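Local coordinates for endo-1,4-beta-xylanase (PDB 3KST), which probably hydrolyses glycosidic bonds in xylan-type plant polysaccharides and binds a calcium ion, at residues A[23-28]-A[276-281]; A[247-252]-A[266-271]. All blocks are in the same frame, centred on the assembly; numbering follows the deposited sequence.

Interaction 1 (A[23-28]-A[276-281]); sequences PIADPY and QPRTSY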
ATOM      1  N   PRO A  23       5.586 -13.344   4.430  1.00 11.52           N
ATOM      2  CA  PRO A  23       5.699 -13.635   3.019  1.00 10.69           C
ATOM      3  C   PRO A  23       4.711 -12.934   2.085  1.00  9.44           C
ATOM      4  O   PRO A  23       3.979 -13.598   1.336  1.00  8.98           O
ATOM      5  CB  PRO A  23       5.552 -15.159   3.007  1.00 10.70           C
ATOM      6  CG  PRO A  23       4.552 -15.410   4.045  1.00 11.29           C
ATOM      7  CD  PRO A  23       4.838 -14.426   5.131  1.00 11.47           C
ATOM      8  N   ILE A  24       4.728 -11.608   2.095  1.00  8.73           N
ATOM      9  CA  ILE A  24       3.872 -10.788   1.191  1.00  8.92           C
ATOM     10  C   ILE A  24       4.683  -9.656   0.555  1.00  9.39           C
ATOM     11  O   ILE A  24       5.726  -9.233   1.092  1.00  8.42           O
ATOM     12  CB  ILE A  24       2.651 -10.147   1.920  1.00  9.55           C
ATOM     13  CG1 ILE A  24       3.100  -9.244   3.104  1.00  9.66           C
ATOM     14  CG2 ILE A  24       1.688 -11.236   2.429  1.00  8.79           C
ATOM     15  CD1 ILE A  24       1.978  -8.596   3.914  1.00 10.39           C
ATOM     16  N   ALA A  25       4.182  -9.186  -0.589  1.00  8.98           N
ATOM     17  CA  ALA A  25       4.680  -7.989  -1.259  1.00  8.80           C
ATOM     18  C   ALA A  25       3.595  -6.906  -1.089  1.00  9.55           C
ATOM     19  O   ALA A  25       2.483  -7.171  -0.612  1.00  9.56           O
ATOM     20  CB  ALA A  25       4.955  -8.260  -2.738  1.00 10.09           C
ATOM     21  N   ASP A  26       3.941  -5.691  -1.483  1.00  8.68           N
ATOM     22  CA  ASP A  26       3.035  -4.529  -1.481  1.00  8.20           C
ATOM     23  C   ASP A  26       2.233  -4.396  -0.170  1.00  8.28           C
ATOM     24  O   ASP A  26       0.987  -4.220  -0.212  1.00  8.44           O
ATOM     25  CB  ASP A  26       2.087  -4.700  -2.682  1.00  8.06           C
ATOM     26  CG  ASP A  26       2.819  -4.971  -4.009  1.00  8.46           C
ATOM     27  OD1 ASP A  26       3.940  -4.420  -4.249  1.00  5.28           O
ATOM     28  OD2 ASP A  26       2.255  -5.709  -4.850  1.00  8.86           O
ATOM     29  N   PRO A  27       2.914  -4.558   0.995  1.00  7.35           N
ATOM     30  CA  PRO A  27       2.211  -4.609   2.259  1.00  7.67           C
ATOM     31  C   PRO A  27       1.444  -3.372   2.721  1.00  7.78           C
ATOM     32  O   PRO A  27       1.796  -2.222   2.400  1.00  7.18           O
ATOM     33  CB  PRO A  27       3.348  -4.952   3.261  1.00  7.13           C
ATOM     34  CG  PRO A  27       4.500  -4.236   2.683  1.00  6.76           C
ATOM     35  CD  PRO A  27       4.370  -4.640   1.244  1.00  6.79           C
ATOM     36  N   TYR A  28       0.357  -3.660   3.438  1.00  8.32           N
ATOM     37  CA  TYR A  28      -0.445  -2.661   4.132  1.00  8.53           C
ATOM     38  C   TYR A  28      -0.820  -3.171   5.528  1.00  9.12           C
ATOM     39  O   TYR A  28      -1.276  -4.306   5.646  1.00 10.21           O
ATOM     40  CB  TYR A  28      -1.745  -2.372   3.360  1.00  8.37           C
ATOM     41  CG  TYR A  28      -2.512  -1.244   3.979  1.00  6.49           C
ATOM     42  CD1 TYR A  28      -2.264   0.076   3.603  1.00  9.49           C
ATOM     43  CD2 TYR A  28      -3.445  -1.485   5.015  1.00  7.35           C
ATOM     44  CE1 TYR A  28      -2.963   1.157   4.230  1.00 10.41           C
ATOM     45  CE2 TYR A  28      -4.148  -0.422   5.627  1.00 12.05           C
ATOM     46  CZ  TYR A  28      -3.903   0.873   5.247  1.00 11.20           C
ATOM     47  OH  TYR A  28      -4.579   1.888   5.870  1.00 12.56           O
ATOM     48  N   GLN A 276      12.236 -13.373  -6.129  1.00 16.46           N
ATOM     49  CA  GLN A 276      11.111 -14.120  -5.559  1.00 16.64           C
ATOM     50  C   GLN A 276      11.447 -15.124  -4.454  1.00 15.84           C
ATOM     51  O   GLN A 276      12.379 -15.904  -4.613  1.00 16.62           O
ATOM     52  CB  GLN A 276      10.381 -14.952  -6.602  1.00 16.87           C
ATOM     53  CG  GLN A 276       9.738 -14.253  -7.729  1.00 18.08           C
ATOM     54  CD  GLN A 276       8.911 -15.241  -8.544  1.00 19.39           C
ATOM     55  OE1 GLN A 276       7.871 -15.742  -8.087  1.00 18.30           O
ATOM     56  NE2 GLN A 276       9.379 -15.543  -9.748  1.00 22.02           N
ATOM     57  N   PRO A 277      10.610 -15.218  -3.406  1.00 14.54           N
ATOM     58  CA  PRO A 277       9.398 -14.452  -3.166  1.00 13.61           C
ATOM     59  C   PRO A 277       9.751 -13.185  -2.390  1.00 12.55           C
ATOM     60  O   PRO A 277      10.618 -13.218  -1.509  1.00 10.61           O
ATOM     61  CB  PRO A 277       8.530 -15.415  -2.347  1.00 13.77           C
ATOM     62  CG  PRO A 277       9.486 -16.241  -1.591  1.00 13.54           C
ATOM     63  CD  PRO A 277      10.798 -16.247  -2.361  1.00 15.28           C
ATOM     64  N   ARG A 278       9.155 -12.054  -2.748  1.00 10.62           N
ATOM     65  CA  ARG A 278       9.320 -10.854  -1.922  1.00 10.50           C
ATOM     66  C   ARG A 278       8.661 -11.082  -0.542  1.00  9.97           C
ATOM     67  O   ARG A 278       7.660 -11.820  -0.420  1.00 10.91           O
ATOM     68  CB  ARG A 278       8.746  -9.622  -2.612  1.00 10.84           C
ATOM     69  CG  ARG A 278       9.522  -9.219  -3.875  1.00 11.92           C
ATOM     70  CD  ARG A 278       8.774  -8.179  -4.686  1.00 13.72           C
ATOM     71  NE  ARG A 278       7.546  -8.786  -5.227  1.00 14.73           N
ATOM     72  CZ  ARG A 278       6.487  -8.123  -5.713  1.00 19.45           C
ATOM     73  NH1 ARG A 278       6.450  -6.787  -5.747  1.00 19.73           N
ATOM     74  NH2 ARG A 278       5.446  -8.826  -6.163  1.00 18.33           N
ATOM     75  N   THR A 279       9.250 -10.468   0.480  1.00  9.35           N
ATOM     76  CA  THR A 279       8.780 -10.538   1.868  1.00  9.30           C
ATOM     77  C   THR A 279       8.826  -9.146   2.465  1.00  9.41           C
ATOM     78  O   THR A 279       9.477  -8.256   1.914  1.00 10.57           O
ATOM     79  CB  THR A 279       9.583 -11.556   2.706  1.00  9.32           C
ATOM     80  OG1 THR A 279      10.831 -10.981   3.121  1.00  8.34           O
ATOM     81  CG2 THR A 279       9.830 -12.869   1.912  1.00 10.51           C
ATOM     82  N   SER A 280       8.133  -8.950   3.591  1.00  9.15           N
ATOM     83  CA  SER A 280       7.959  -7.628   4.169  1.00  9.18           C
ATOM     84  C   SER A 280       8.680  -7.394   5.480  1.00  9.19           C
ATOM     85  O   SER A 280       8.967  -8.334   6.216  1.00  9.70           O
ATOM     86  CB  SER A 280       6.474  -7.295   4.251  1.00  9.47           C
ATOM     87  OG  SER A 280       5.983  -7.081   2.937  1.00  8.22           O
ATOM     88  N   TYR A 281       8.976  -6.120   5.711  1.00 10.40           N
ATOM     89  CA  TYR A 281       9.816  -5.599   6.809  1.00 10.06           C
ATOM     90  C   TYR A 281       9.228  -4.283   7.323  1.00 10.54           C
ATOM     91  O   TYR A 281       8.414  -3.654   6.651  1.00  9.86           O
ATOM     92  CB  TYR A 281      11.241  -5.349   6.297  1.00 10.44           C
ATOM     93  CG  TYR A 281      11.930  -6.603   5.789  1.00  9.47           C
ATOM     94  CD1 TYR A 281      12.592  -7.446   6.672  1.00  8.94           C
ATOM     95  CD2 TYR A 281      11.879  -6.971   4.434  1.00  9.28           C
ATOM     96  CE1 TYR A 281      13.197  -8.611   6.232  1.00  8.84           C
ATOM     97  CE2 TYR A 281      12.471  -8.133   3.968  1.00  7.81           C
ATOM     98  CZ  TYR A 281      13.132  -8.969   4.897  1.00  9.54           C
ATOM     99  OH  TYR A 281      13.735 -10.115   4.457  1.00 10.12           O
TER
HETATM  100  O   HOH W   1       5.640 -13.317  -1.662  1.00 21.57           O
HETATM  101  O   HOH W   2       5.580  -4.003  -6.353  1.00 11.84           O
HETATM  102  O   HOH W   3       3.634  -6.400  -7.030  1.00 14.34           O
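Ser280 and Ile24 make the direct hydrogen bond of this contact: Ser280 OG donates to Ile24 O over 2.8 Å. A chi1 of -71° sets OG beside Ser280's own backbone N, from where it meets the carbonyl oxygen. The hydroxyl stands above the carbonyl plane, 52° out of it. A second polar link joins Asp26 and Arg278. Their salt bridge is long, 3.8 Å from OD1 to NH1, with the carboxylate and guanidinium planes 80° apart, and two waters do much of the bridging. Both lie in the guanidinium plane at its edge; one donates to Asp26 OD1 and accepts a weak bond from Arg278 NH1, the other donates to Asp26 OD2, 2.7 Å away, and accepts from the same NH1. Asp26 OD2 is also tied to Thr41 OG1. A third water joins Arg278 O to Pro23 O, weakly at the latter.

Packing completes the contact. Ala25 CB sits over the centre of one guanidinium face, 3.3 Å from Arg278 CZ, while Tyr210 engages the arginine in a cation-pi interaction. The Pro27 ring presses CG against Ser280 OG at 3.2 Å, and Ile24 CG1 flanks the same oxygen. The chain turns a corner at Asp26, the predicted proton acceptor, whose carboxylate lies in the probable active site of the five-bladed beta-propeller of family 43.

Interaction 2 (A[247-252]-A[266-271]); sequences VGTGHG and FHAHWS. With CA (calcium ion), chain C.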
ATOM      1  N   VAL A 247      17.403  -5.210  -0.529  1.00 10.95           N
ATOM      2  CA  VAL A 247      17.309  -4.428  -1.795  1.00 10.81           C
ATOM      3  C   VAL A 247      15.917  -4.623  -2.398  1.00 10.63           C
ATOM      4  O   VAL A 247      15.151  -5.467  -1.921  1.00 12.34           O
ATOM      5  CB  VAL A 247      18.390  -4.812  -2.824  1.00 10.59           C
ATOM      6  CG1 VAL A 247      19.814  -4.560  -2.231  1.00 10.98           C
ATOM      7  CG2 VAL A 247      18.212  -6.249  -3.346  1.00 12.72           C
ATOM      8  N   GLY A 248      15.593  -3.863  -3.447  1.00  9.91           N
ATOM      9  CA  GLY A 248      14.238  -3.900  -4.023  1.00  9.51           C
ATOM     10  C   GLY A 248      13.170  -3.451  -3.017  1.00  9.30           C
ATOM     11  O   GLY A 248      12.053  -3.989  -3.016  1.00  8.87           O
ATOM     12  N   THR A 249      13.517  -2.459  -2.174  1.00  8.67           N
ATOM     13  CA  THR A 249      12.689  -1.960  -1.089  1.00  9.22           C
ATOM     14  C   THR A 249      11.610  -0.984  -1.532  1.00  9.76           C
ATOM     15  O   THR A 249      11.910   0.122  -1.972  1.00  9.78           O
ATOM     16  CB  THR A 249      13.511  -1.306   0.054  1.00  9.94           C
ATOM     17  OG1 THR A 249      14.191  -0.148  -0.440  1.00 10.56           O
ATOM     18  CG2 THR A 249      14.485  -2.326   0.697  1.00  8.75           C
ATOM     19  N   GLY A 250      10.352  -1.399  -1.415  1.00  9.25           N
ATOM     20  CA  GLY A 250       9.255  -0.517  -1.823  1.00  9.46           C
ATOM     21  C   GLY A 250       7.857  -1.029  -1.613  1.00  9.22           C
ATOM     22  O   GLY A 250       7.651  -2.031  -0.901  1.00  8.26           O
ATOM     23  N   HIS A 251       6.913  -0.302  -2.238  1.00  8.20           N
ATOM     24  CA  HIS A 251       5.455  -0.472  -2.124  1.00  8.76           C
ATOM     25  C   HIS A 251       5.072  -0.747  -0.706  1.00  8.24           C
ATOM     26  O   HIS A 251       4.728  -1.878  -0.330  1.00  8.80           O
ATOM     27  CB  HIS A 251       4.840  -1.509  -3.069  1.00  8.31           C
ATOM     28  CG  HIS A 251       3.352  -1.375  -3.196  1.00  9.70           C
ATOM     29  ND1 HIS A 251       2.711  -1.488  -4.406  1.00  7.69           N
ATOM     30  CD2 HIS A 251       2.398  -1.028  -2.297  1.00 10.96           C
ATOM     31  CE1 HIS A 251       1.413  -1.288  -4.231  1.00 13.49           C
ATOM     32  NE2 HIS A 251       1.198  -0.984  -2.965  1.00 11.49           N
ATOM     33  N   GLY A 252       5.105   0.310   0.084  1.00  9.10           N
ATOM     34  CA  GLY A 252       4.810   0.204   1.502  1.00  9.38           C
ATOM     35  C   GLY A 252       3.624   1.011   1.947  1.00  9.80           C
ATOM     36  O   GLY A 252       2.861   1.529   1.132  1.00 10.19           O
ATOM     37  N   PHE A 266       7.116  -2.351   4.399  1.00 10.96           N
ATOM     38  CA  PHE A 266       7.522  -2.401   2.992  1.00 10.36           C
ATOM     39  C   PHE A 266       8.070  -3.783   2.661  1.00  9.71           C
ATOM     40  O   PHE A 266       8.394  -4.535   3.567  1.00  9.84           O
ATOM     41  CB  PHE A 266       8.603  -1.340   2.676  1.00 11.06           C
ATOM     42  CG  PHE A 266       9.879  -1.514   3.467  1.00 12.60           C
ATOM     43  CD1 PHE A 266       9.987  -0.986   4.749  1.00 12.99           C
ATOM     44  CD2 PHE A 266      10.949  -2.250   2.951  1.00 12.69           C
ATOM     45  CE1 PHE A 266      11.154  -1.169   5.509  1.00 14.92           C
ATOM     46  CE2 PHE A 266      12.144  -2.437   3.684  1.00 14.64           C
ATOM     47  CZ  PHE A 266      12.243  -1.883   4.980  1.00 14.17           C
ATOM     48  N   HIS A 267       8.144  -4.090   1.372  1.00  9.18           N
ATOM     49  CA  HIS A 267       8.731  -5.342   0.907  1.00  9.50           C
ATOM     50  C   HIS A 267      10.163  -5.137   0.427  1.00  9.63           C
ATOM     51  O   HIS A 267      10.645  -4.010   0.239  1.00  9.66           O
ATOM     52  CB  HIS A 267       7.876  -6.044  -0.160  1.00 10.14           C
ATOM     53  CG  HIS A 267       7.906  -5.399  -1.504  1.00 10.57           C
ATOM     54  ND1 HIS A 267       6.764  -4.943  -2.126  1.00 11.34           N
ATOM     55  CD2 HIS A 267       8.927  -5.133  -2.356  1.00  9.19           C
ATOM     56  CE1 HIS A 267       7.080  -4.433  -3.302  1.00 10.82           C
ATOM     57  NE2 HIS A 267       8.389  -4.524  -3.460  1.00 12.30           N
ATOM     58  N   ALA A 268      10.835  -6.252   0.197  1.00  9.50           N
ATOM     59  CA  ALA A 268      12.166  -6.268  -0.387  1.00  9.27           C
ATOM     60  C   ALA A 268      12.310  -7.587  -1.144  1.00  9.27           C
ATOM     61  O   ALA A 268      11.521  -8.511  -0.934  1.00  8.73           O
ATOM     62  CB  ALA A 268      13.196  -6.158   0.699  1.00 10.19           C
ATOM     63  N   HIS A 269      13.288  -7.668  -2.041  1.00  9.02           N
ATOM     64  CA  HIS A 269      13.586  -8.932  -2.713  1.00  9.93           C
ATOM     65  C   HIS A 269      13.933 -10.023  -1.690  1.00 10.04           C
ATOM     66  O   HIS A 269      14.296  -9.712  -0.527  1.00  9.95           O
ATOM     67  CB  HIS A 269      14.748  -8.802  -3.705  1.00  9.40           C
ATOM     68  CG  HIS A 269      14.458  -7.923  -4.876  1.00 11.58           C
ATOM     69  ND1 HIS A 269      15.449  -7.352  -5.645  1.00 13.59           N
ATOM     70  CD2 HIS A 269      13.282  -7.484  -5.390  1.00 13.97           C
ATOM     71  CE1 HIS A 269      14.897  -6.628  -6.604  1.00 12.85           C
ATOM     72  NE2 HIS A 269      13.580  -6.687  -6.470  1.00 12.98           N
ATOM     73  N   TRP A 270      13.742 -11.276  -2.103  1.00 10.51           N
ATOM     74  CA  TRP A 270      14.097 -12.430  -1.276  1.00 10.95           C
ATOM     75  C   TRP A 270      15.545 -12.325  -0.778  1.00 11.84           C
ATOM     76  O   TRP A 270      15.817 -12.573   0.390  1.00 12.45           O
ATOM     77  CB  TRP A 270      13.866 -13.731  -2.030  1.00 11.43           C
ATOM     78  CG  TRP A 270      14.361 -14.896  -1.316  1.00 11.88           C
ATOM     79  CD1 TRP A 270      15.473 -15.601  -1.619  1.00 12.07           C
ATOM     80  CD2 TRP A 270      13.839 -15.462  -0.100  1.00 11.62           C
ATOM     81  NE1 TRP A 270      15.665 -16.597  -0.710  1.00 13.75           N
ATOM     82  CE2 TRP A 270      14.683 -16.532   0.242  1.00 12.49           C
ATOM     83  CE3 TRP A 270      12.731 -15.183   0.717  1.00 14.09           C
ATOM     84  CZ2 TRP A 270      14.471 -17.326   1.378  1.00 11.33           C
ATOM     85  CZ3 TRP A 270      12.524 -15.959   1.839  1.00 12.86           C
ATOM     86  CH2 TRP A 270      13.396 -17.041   2.147  1.00 11.97           C
ATOM     87  N   SER A 271      16.439 -11.886  -1.650  1.00 13.04           N
ATOM     88  CA  SER A 271      17.866 -11.731  -1.331  1.00 13.97           C
ATOM     89  C   SER A 271      18.509 -10.989  -2.492  1.00 15.32           C
ATOM     90  O   SER A 271      17.832 -10.710  -3.480  1.00 14.95           O
ATOM     91  CB  SER A 271      18.503 -13.123  -1.242  1.00 13.85           C
ATOM     92  OG  SER A 271      18.413 -13.752  -2.506  1.00 15.20           O
TER
HETATM   93 CA    CA C 400      -0.581   0.059  -1.349  1.00  9.11          CA
HETATM   94  O   HOH W   4      16.612  -7.851  -0.387  1.00 12.18           O
HETATM   95  O   HOH W   5      10.648  -5.027  -4.997  1.00 10.86           O
HETATM   96  O   HOH W   6       0.799  -0.443   0.637  1.00 11.41           O
HETATM   97  O   HOH W   7       1.191   1.912  -0.939  1.00  6.95           O
HETATM   98  O   HOH W   8      -1.022  -2.424  -0.947  1.00 11.40           O
HETATM   99  O   HOH W   9      -2.451  -0.588  -2.863  1.00  9.64           O
HETATM  100  O   HOH W  10      -0.816   1.861  -3.153  1.00  6.98           O
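Gly250 and His267 form an antiparallel hydrogen-bonded pair, each backbone N donating to the other's O at 3.1 Å. Beyond the strands a further backbone bond runs from His269 N to Val247 O (2.9 Å), and CA-H...O contacts run from Ala268 CA to Gly248 O and from Thr249 CA to His267 O.

Rings meet backbone next. Gly250 O lies over the centre of the His267 ring, 3.2 Å above its plane, while Gly248 O approaches the edge; a water joins Gly248 O to His267 NE2. A chi1 of 73° turns the imidazole toward these two carbonyls, and ND1 is hydrogen-bonded to Asp26 N. Gly248 CA makes a CH-pi contact with His269, 3.8 Å from the ring centroid and 9° off its normal. Thr249 CG2 packs against Phe266 CE2 at 3.8 Å, the two side chains side by side.

The metal contact is single: His251 NE2 binds calcium at 2.6 Å, the ion lying in the ring plane. One of its five waters donates to Gly252 O and a second probably does; Glu83 also binds it. Coordination dominated by water, with one imidazole nitrogen from this hairpin, implies a hydrated ion anchored by few protein ligands.

Interactions 1 and 2 adjoin, about 7 Å apart between centres, through strand 262-268, which pairs with both 250-256 and 279-287. Backbone bonds probably sew them together: Tyr281 N to Phe266 O at 2.7 Å and Thr279 O to Ala268 N at 3.0 Å. Along the chain, interaction 2 is nested inside the long loop that interaction 1 closes. They meet again at the probable active site, where Asp26 OD1 packs 3.2 Å from His251 ND1 and Pro27 CD lies 3.2 Å from His251 O. The predicted proton acceptor thus sits beside a calcium ligand, its side chain about 6 Å from the ion and from the side chain of Asp130.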